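Local coordinates for esterase (Pseudomonas putida, PDB 1ZOI), which probably hydrolyses carboxylic esters stereoselectively, as an alpha/beta hydrolase-fold esterase linked to the synthesis of D-beta-acetylthioisobutyric acid, at residues R51-D56 with A84-Q89; V103-A108 with S204-T209; D211-Q216 with A240-N245. All coordinates share one frame; numbering follows the deposited sequence.

Contact 1 (R51-D56 with A84-Q89)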
# COMPACT_ATOMS: atom_id res chain seq x y z
N ARG A 51 24.99 -9.65 0.23
CA ARG A 51 24.32 -8.48 -0.30
C ARG A 51 23.11 -9.15 -0.94
O ARG A 51 23.26 -10.12 -1.68
CB ARG A 51 25.17 -7.79 -1.38
CG ARG A 51 24.43 -6.69 -2.13
CD ARG A 51 25.33 -6.05 -3.19
NE ARG A 51 24.60 -5.13 -4.06
CZ ARG A 51 25.15 -4.49 -5.09
NH1 ARG A 51 26.43 -4.68 -5.37
NH2 ARG A 51 24.43 -3.67 -5.84
N VAL A 52 21.91 -8.66 -0.64
CA VAL A 52 20.72 -9.27 -1.18
C VAL A 52 19.93 -8.34 -2.08
O VAL A 52 19.77 -7.16 -1.78
CB VAL A 52 19.81 -9.81 -0.04
CG1 VAL A 52 20.58 -10.87 0.75
CG2 VAL A 52 19.38 -8.67 0.87
N VAL A 53 19.45 -8.89 -3.19
CA VAL A 53 18.68 -8.13 -4.17
C VAL A 53 17.36 -8.84 -4.46
O VAL A 53 17.31 -10.06 -4.59
CB VAL A 53 19.48 -7.98 -5.48
CG1 VAL A 53 18.63 -7.33 -6.56
CG2 VAL A 53 20.73 -7.14 -5.22
N ALA A 54 16.28 -8.08 -4.53
CA ALA A 54 14.96 -8.65 -4.82
C ALA A 54 14.16 -7.60 -5.56
O ALA A 54 14.01 -6.48 -5.08
CB ALA A 54 14.25 -9.05 -3.53
N HIS A 55 13.64 -7.95 -6.73
CA HIS A 55 12.86 -7.00 -7.51
C HIS A 55 11.42 -7.48 -7.67
O HIS A 55 11.11 -8.67 -7.52
CB HIS A 55 13.47 -6.81 -8.90
CG HIS A 55 13.33 -8.01 -9.79
ND1 HIS A 55 14.02 -9.18 -9.57
CD2 HIS A 55 12.54 -8.23 -10.86
CE1 HIS A 55 13.65 -10.08 -10.47
NE2 HIS A 55 12.75 -9.52 -11.27
N ASP A 56 10.54 -6.53 -7.97
CA ASP A 56 9.13 -6.82 -8.21
C ASP A 56 8.95 -7.10 -9.70
O ASP A 56 9.35 -6.30 -10.54
CB ASP A 56 8.24 -5.61 -7.85
CG ASP A 56 8.20 -5.31 -6.37
OD1 ASP A 56 8.68 -6.11 -5.53
OD2 ASP A 56 7.65 -4.24 -6.03
N ALA A 84 22.19 -5.78 -14.94
CA ALA A 84 23.09 -4.84 -15.60
C ALA A 84 23.15 -3.52 -14.85
O ALA A 84 24.23 -2.94 -14.67
CB ALA A 84 22.63 -4.59 -17.04
N HIS A 85 21.99 -3.05 -14.41
CA HIS A 85 21.90 -1.80 -13.69
C HIS A 85 22.76 -1.79 -12.42
O HIS A 85 23.46 -0.82 -12.14
CB HIS A 85 20.44 -1.52 -13.33
CG HIS A 85 20.18 -0.14 -12.82
ND1 HIS A 85 19.95 0.13 -11.49
CD2 HIS A 85 20.12 1.05 -13.46
CE1 HIS A 85 19.75 1.43 -11.34
NE2 HIS A 85 19.85 2.01 -12.52
N LEU A 86 22.71 -2.89 -11.67
CA LEU A 86 23.46 -3.01 -10.42
C LEU A 86 24.85 -3.63 -10.54
O LEU A 86 25.62 -3.62 -9.58
CB LEU A 86 22.65 -3.83 -9.41
CG LEU A 86 21.32 -3.22 -8.99
CD1 LEU A 86 20.60 -4.20 -8.07
CD2 LEU A 86 21.56 -1.88 -8.29
N GLY A 87 25.17 -4.17 -11.71
CA GLY A 87 26.47 -4.79 -11.90
C GLY A 87 26.65 -6.02 -11.03
O GLY A 87 27.74 -6.29 -10.53
N ILE A 88 25.57 -6.79 -10.86
CA ILE A 88 25.62 -7.98 -10.02
C ILE A 88 25.70 -9.29 -10.81
O ILE A 88 25.05 -10.28 -10.47
CB ILE A 88 24.42 -8.05 -9.07
CG1 ILE A 88 23.11 -8.02 -9.87
CG2 ILE A 88 24.48 -6.90 -8.09
CD1 ILE A 88 21.88 -8.24 -9.02
N GLN A 89 26.49 -9.29 -11.88
CA GLN A 89 26.66 -10.49 -12.67
C GLN A 89 27.37 -11.54 -11.81
O GLN A 89 28.16 -11.20 -10.92
CB GLN A 89 27.50 -10.20 -13.92
CG GLN A 89 26.83 -9.30 -14.94
CD GLN A 89 26.92 -7.81 -14.61
OE1 GLN A 89 27.54 -7.41 -13.62
NE2 GLN A 89 26.29 -6.99 -15.44
O HOH W 1 27.77 -4.34 -7.89
O HOH W 2 25.64 -1.52 -7.43
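Apolar packing comes first: Val53, on strand 51-55, meets Leu86, at the helix end, and Ile88, just after it, tip to tip. Val53 CG1 lies 4.0 Å from Leu86 CD1, and its other methyl, CG2, is 4.1 Å from Ile88 CD1; each methyl in fact touches both CD1 atoms, so one short beta-branched residue serves two longer chains. Ile88 can serve two neighbours because it branches: with CG1 set between the backbone N and the carbonyl carbon (chi1 57°), CD1 goes to the valine while CG2 turns to Arg51.

The second kind of contact is methyl against guanidinium. Ile88 CG2 sits over one face of the Arg51 group, offset toward its rim and 3.9 Å from CZ. Arg51 needs its length to get there: its chain runs extended from CG to NE, reaching from the strand to the end of helix 72-86.

Water-mediated bonds make up the third kind. One water accepts from Arg51 NH1 at 2.9 Å, another from Arg51 NH2, and both donate to Leu86 O, the first over 2.8 Å. That carbonyl belongs to the last helical turn, which closes in a Schellman motif with Gly87 as C-prime residue; its positive phi (65°) favours glycine.

Arg51 NE makes a salt bridge with Asp16 of the adjacent strand 11-17, which helps fix the guanidinium. The chemistry thus implies that methyls pack together while the buried guanidinium is satisfied by Asp16 and two waters, through which its charge probably offsets the partial negative charge at the C-terminal end of helix 72-86.

Contact 2 (V103-A108 with S204-T209)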
# COMPACT_ATOMS: atom_id res chain seq x y z
N VAL A 103 13.94 -17.61 -12.95
CA VAL A 103 15.37 -17.83 -12.78
C VAL A 103 15.91 -18.72 -13.91
O VAL A 103 16.91 -18.40 -14.54
CB VAL A 103 15.66 -18.51 -11.43
CG1 VAL A 103 17.12 -18.98 -11.38
CG2 VAL A 103 15.40 -17.53 -10.29
N VAL A 104 15.23 -19.84 -14.14
CA VAL A 104 15.64 -20.78 -15.18
C VAL A 104 15.62 -20.16 -16.58
O VAL A 104 16.54 -20.37 -17.37
CB VAL A 104 14.75 -22.05 -15.14
CG1 VAL A 104 15.03 -22.94 -16.33
CG2 VAL A 104 15.02 -22.82 -13.86
N ARG A 105 14.59 -19.38 -16.88
CA ARG A 105 14.51 -18.75 -18.20
C ARG A 105 15.61 -17.70 -18.32
O ARG A 105 16.19 -17.51 -19.39
CB ARG A 105 13.12 -18.13 -18.42
CG ARG A 105 12.91 -17.43 -19.77
CD ARG A 105 13.26 -18.31 -20.97
NE ARG A 105 12.58 -19.60 -20.98
CZ ARG A 105 11.36 -19.82 -21.48
NH1 ARG A 105 10.66 -18.84 -22.04
NH2 ARG A 105 10.85 -21.05 -21.43
N TYR A 106 15.91 -17.01 -17.22
CA TYR A 106 16.96 -16.00 -17.23
C TYR A 106 18.32 -16.62 -17.55
O TYR A 106 19.06 -16.13 -18.40
CB TYR A 106 17.06 -15.30 -15.88
CG TYR A 106 18.24 -14.36 -15.80
CD1 TYR A 106 18.29 -13.20 -16.58
CD2 TYR A 106 19.33 -14.64 -14.97
CE1 TYR A 106 19.39 -12.35 -16.55
CE2 TYR A 106 20.44 -13.80 -14.93
CZ TYR A 106 20.46 -12.65 -15.72
OH TYR A 106 21.54 -11.80 -15.68
N MET A 107 18.64 -17.70 -16.84
CA MET A 107 19.91 -18.39 -17.02
C MET A 107 20.04 -18.99 -18.41
O MET A 107 21.15 -19.29 -18.86
CB MET A 107 20.05 -19.50 -15.97
CG MET A 107 20.04 -18.98 -14.54
SD MET A 107 20.14 -20.27 -13.30
CE MET A 107 18.61 -21.10 -13.55
N ALA A 108 18.90 -19.17 -19.07
CA ALA A 108 18.88 -19.74 -20.41
C ALA A 108 19.04 -18.69 -21.52
O ALA A 108 19.86 -18.86 -22.41
CB ALA A 108 17.60 -20.54 -20.61
N SER A 204 1.97 -21.43 -15.55
CA SER A 204 1.42 -22.77 -15.70
C SER A 204 1.56 -23.43 -17.06
O SER A 204 1.55 -24.66 -17.15
CB SER A 204 -0.06 -22.77 -15.31
OG SER A 204 -0.84 -22.03 -16.25
N GLN A 205 1.70 -22.64 -18.12
CA GLN A 205 1.77 -23.23 -19.44
C GLN A 205 3.06 -23.00 -20.23
O GLN A 205 3.08 -23.15 -21.45
CB GLN A 205 0.54 -22.77 -20.24
CG GLN A 205 -0.75 -23.28 -19.61
CD GLN A 205 -1.93 -22.35 -19.79
OE1 GLN A 205 -2.25 -21.95 -20.91
NE2 GLN A 205 -2.59 -22.00 -18.68
N THR A 206 4.13 -22.64 -19.52
CA THR A 206 5.42 -22.45 -20.16
C THR A 206 6.26 -23.69 -19.86
O THR A 206 6.38 -24.09 -18.70
CB THR A 206 6.16 -21.22 -19.58
OG1 THR A 206 5.39 -20.04 -19.82
CG2 THR A 206 7.53 -21.07 -20.25
N ASP A 207 6.83 -24.29 -20.90
CA ASP A 207 7.66 -25.48 -20.75
C ASP A 207 9.13 -25.07 -20.59
O ASP A 207 9.70 -24.45 -21.48
CB ASP A 207 7.51 -26.39 -21.98
CG ASP A 207 8.08 -27.78 -21.74
OD1 ASP A 207 8.90 -27.94 -20.81
OD2 ASP A 207 7.71 -28.71 -22.49
N PHE A 208 9.72 -25.42 -19.45
CA PHE A 208 11.10 -25.06 -19.14
C PHE A 208 12.11 -26.18 -19.36
O PHE A 208 13.27 -26.05 -18.99
CB PHE A 208 11.19 -24.60 -17.68
CG PHE A 208 10.35 -23.40 -17.37
CD1 PHE A 208 10.85 -22.12 -17.57
CD2 PHE A 208 9.06 -23.55 -16.86
CE1 PHE A 208 10.07 -21.00 -17.28
CE2 PHE A 208 8.28 -22.43 -16.57
CZ PHE A 208 8.79 -21.15 -16.78
N THR A 209 11.65 -27.27 -19.96
CA THR A 209 12.52 -28.42 -20.19
C THR A 209 13.83 -28.07 -20.91
O THR A 209 14.91 -28.45 -20.46
CB THR A 209 11.78 -29.51 -20.98
OG1 THR A 209 10.65 -29.94 -20.22
CG2 THR A 209 12.68 -30.71 -21.24
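A charged guanidinium meets an aromatic residue here without bonding to the loop backbone beside it: Phe208 CE1 comes over one face of the Arg105 group, while Asp207 O stands at its edge, near the plane, 3.6 Å from NH2. Seen from the ring the approach is oblique, with Arg105 NH2 4.0 Å from Phe208 CD1. Thr206 comes from the opposite direction and brings its methyl, CG2, to 3.5 Å from Arg105 NH2.

Arginine suits the place because it can fold. Its chain bends at chi2 and chi3 (52° and 54°), which swings the guanidinium off helix 98-109 and toward the loop. Two carboxylates hold it there, Asp211 at NE and Asp73 at NH1, and this double pairing balances its charge and fixes the rotation of the group.

On the loop side a methyl lies over the ring. Thr206 CG2 sits 3.7 Å above one face of Phe208, offset toward its rim, while Thr206 OG1 is turned to Ala202 O near the end of helix 193-204. Threonine therefore gives a methyl to the contact and a hydroxyl to the helix. Val104 CG1 adds an apolar touch, 4.4 Å from Phe208 CB.

Just beyond, Asp207 OD1 takes two bonds from Thr209: one from the backbone N at 3.0 Å and one from OG1 at 2.7 Å, through the syn lone pair. The first makes an Asx turn, leading through Phe208, at the N-cap position, into helix 209-214. In this alpha/beta hydrolase fold the loop probably carries the chain from the helical cap back to the core, beside helix 98-109, which follows strand 92-96 of the sheet.

Contact 3 (D211-Q216 with A240-N245). Unlike the reference sequence in segment 211-216: Gln216 (reference Thr).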
# COMPACT_ATOMS: atom_id res chain seq x y z
N ASP A 211 15.36 -25.20 -21.15
CA ASP A 211 16.21 -24.36 -20.30
C ASP A 211 16.94 -25.20 -19.26
O ASP A 211 18.14 -25.03 -19.05
CB ASP A 211 15.39 -23.29 -19.56
CG ASP A 211 14.59 -22.39 -20.49
OD1 ASP A 211 14.99 -22.19 -21.66
OD2 ASP A 211 13.55 -21.88 -20.03
N LEU A 212 16.20 -26.09 -18.62
CA LEU A 212 16.76 -26.95 -17.57
C LEU A 212 17.91 -27.82 -18.06
O LEU A 212 18.94 -27.91 -17.40
CB LEU A 212 15.66 -27.83 -16.99
CG LEU A 212 14.52 -27.13 -16.24
CD1 LEU A 212 13.50 -28.16 -15.82
CD2 LEU A 212 15.06 -26.39 -15.02
N LYS A 213 17.73 -28.45 -19.21
CA LYS A 213 18.77 -29.32 -19.76
C LYS A 213 20.06 -28.59 -20.10
O LYS A 213 21.13 -29.21 -20.18
CB LYS A 213 18.26 -30.03 -21.01
CG LYS A 213 17.15 -31.03 -20.76
CD LYS A 213 16.63 -31.61 -22.07
CE LYS A 213 15.47 -32.56 -21.84
NZ LYS A 213 14.83 -32.97 -23.13
N GLY A 214 19.97 -27.28 -20.28
CA GLY A 214 21.15 -26.50 -20.63
C GLY A 214 21.90 -25.82 -19.50
O GLY A 214 22.99 -25.29 -19.71
N ILE A 215 21.33 -25.83 -18.30
CA ILE A 215 21.97 -25.20 -17.15
C ILE A 215 23.01 -26.12 -16.54
O ILE A 215 22.67 -27.17 -15.99
CB ILE A 215 20.91 -24.83 -16.08
CG1 ILE A 215 19.90 -23.85 -16.69
CG2 ILE A 215 21.59 -24.21 -14.86
CD1 ILE A 215 18.72 -23.54 -15.80
N GLN A 216 24.28 -25.73 -16.62
CA GLN A 216 25.36 -26.56 -16.09
C GLN A 216 25.77 -26.21 -14.66
O GLN A 216 26.49 -26.98 -14.01
CB GLN A 216 26.58 -26.48 -17.01
CG GLN A 216 26.38 -27.21 -18.33
CD GLN A 216 26.20 -28.71 -18.14
OE1 GLN A 216 25.82 -29.42 -19.06
NE2 GLN A 216 26.49 -29.19 -16.94
N ALA A 240 14.75 -31.65 -10.97
CA ALA A 240 16.03 -32.09 -10.43
C ALA A 240 16.76 -33.06 -11.35
O ALA A 240 17.99 -33.01 -11.47
CB ALA A 240 15.83 -32.72 -9.05
N LYS A 241 16.00 -33.93 -12.00
CA LYS A 241 16.57 -34.92 -12.91
C LYS A 241 17.02 -34.32 -14.24
O LYS A 241 18.02 -34.76 -14.81
CB LYS A 241 15.55 -36.04 -13.18
CG LYS A 241 15.20 -36.86 -11.95
CD LYS A 241 14.21 -37.96 -12.30
CE LYS A 241 13.88 -38.80 -11.08
NZ LYS A 241 13.27 -37.99 -9.99
N LEU A 242 16.29 -33.32 -14.73
CA LEU A 242 16.64 -32.67 -15.99
C LEU A 242 17.89 -31.81 -15.90
O LEU A 242 18.64 -31.69 -16.87
CB LEU A 242 15.46 -31.81 -16.48
CG LEU A 242 14.27 -32.58 -17.04
CD1 LEU A 242 13.08 -31.64 -17.26
CD2 LEU A 242 14.67 -33.24 -18.35
N LEU A 243 18.12 -31.22 -14.73
CA LEU A 243 19.30 -30.38 -14.51
C LEU A 243 20.55 -31.25 -14.41
O LEU A 243 20.66 -32.10 -13.53
CB LEU A 243 19.14 -29.57 -13.22
CG LEU A 243 18.11 -28.43 -13.25
CD1 LEU A 243 17.70 -28.07 -11.83
CD2 LEU A 243 18.70 -27.24 -13.98
N PRO A 244 21.53 -31.04 -15.31
CA PRO A 244 22.75 -31.86 -15.25
C PRO A 244 23.45 -31.86 -13.89
O PRO A 244 24.01 -32.88 -13.48
CB PRO A 244 23.62 -31.29 -16.38
CG PRO A 244 23.09 -29.91 -16.58
CD PRO A 244 21.61 -30.07 -16.42
N ASN A 245 23.41 -30.73 -13.19
CA ASN A 245 24.04 -30.65 -11.87
C ASN A 245 23.03 -30.21 -10.81
O ASN A 245 23.35 -29.41 -9.93
CB ASN A 245 25.23 -29.69 -11.91
CG ASN A 245 26.45 -30.30 -12.58
OD1 ASN A 245 27.05 -31.25 -12.06
ND2 ASN A 245 26.82 -29.76 -13.73
O HOH W 3 22.43 -28.10 -13.39
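Leu212 stands where two leucines of the other segment converge, and it crosses each of them at a slant. Its CD1 meets Leu242 CD1 at 3.8 Å, while CD2 meets Leu243 CD2 at 3.9 Å, so the fork of one leucine is shared between consecutive neighbours. Leucine fits this place because its two methyls diverge at the end of a flexible stem. Ile215 lies side by side with Leu243, both pointing the same way, and presents its CB to the same CD2 methyl at 3.9 Å.

Toward solvent, Lys213 crosses Leu242 with its extended chain. The contact is made by aliphatic carbon, CE being 3.6 Å from Leu242 CD2, and lysine can thus cover a leucine while keeping its ammonium beyond it. Gln216 runs across Pro244 at about a right angle: a bend at chi2 (-64°) lays its amide against the ring, with NE2 3.5 Å from Pro244 CG.

The polar ties lie at the exposed end. Asn245 ND2 donates to Gln216 O over 2.8 Å, a bent bond (134° at the hydrogen) whose donor is tilted from the carbonyl plane. The two side-chain amides are turned 71° apart. One water donates to Ile215 O and accepts from Asn245 N, 2.8 Å from the latter, which joins the two backbones through a single bridge.

Leu212 and Leu243 are buried. Leu243 rests on Val219 and Val221 of strand 219-224, Leu212 on Val104 of helix 98-109 and on Pro125 and Pro126. Helices 209-214 and 236-242 therefore meet at their C-terminal ends, just before the chain enters strands 219-224 and 246-251.

Overall arrangement
The three contacts follow one another along the chain and across the central sheet. Contact 1 is the buried one, joining strand 51-55 to the end of helix 72-86. Contacts 2 and 3 are partly buried and lie on the same side of the chain's centre; contact 2 sets helix 98-109 against a loop, contact 3 two helix ends against each other. These two touch: Arg105 forms a salt bridge with Asp211, and Met107 packs on Ile215. Contact 1 stands apart, about 20 Å from contact 2 between centres. Arginines serve contacts 1 and 2, one through waters, one oblique to a phenylalanine and held by carboxylates, whereas contact 3 combines a leucine cluster with a direct hydrogen bond from an asparagine amide at its exposed side.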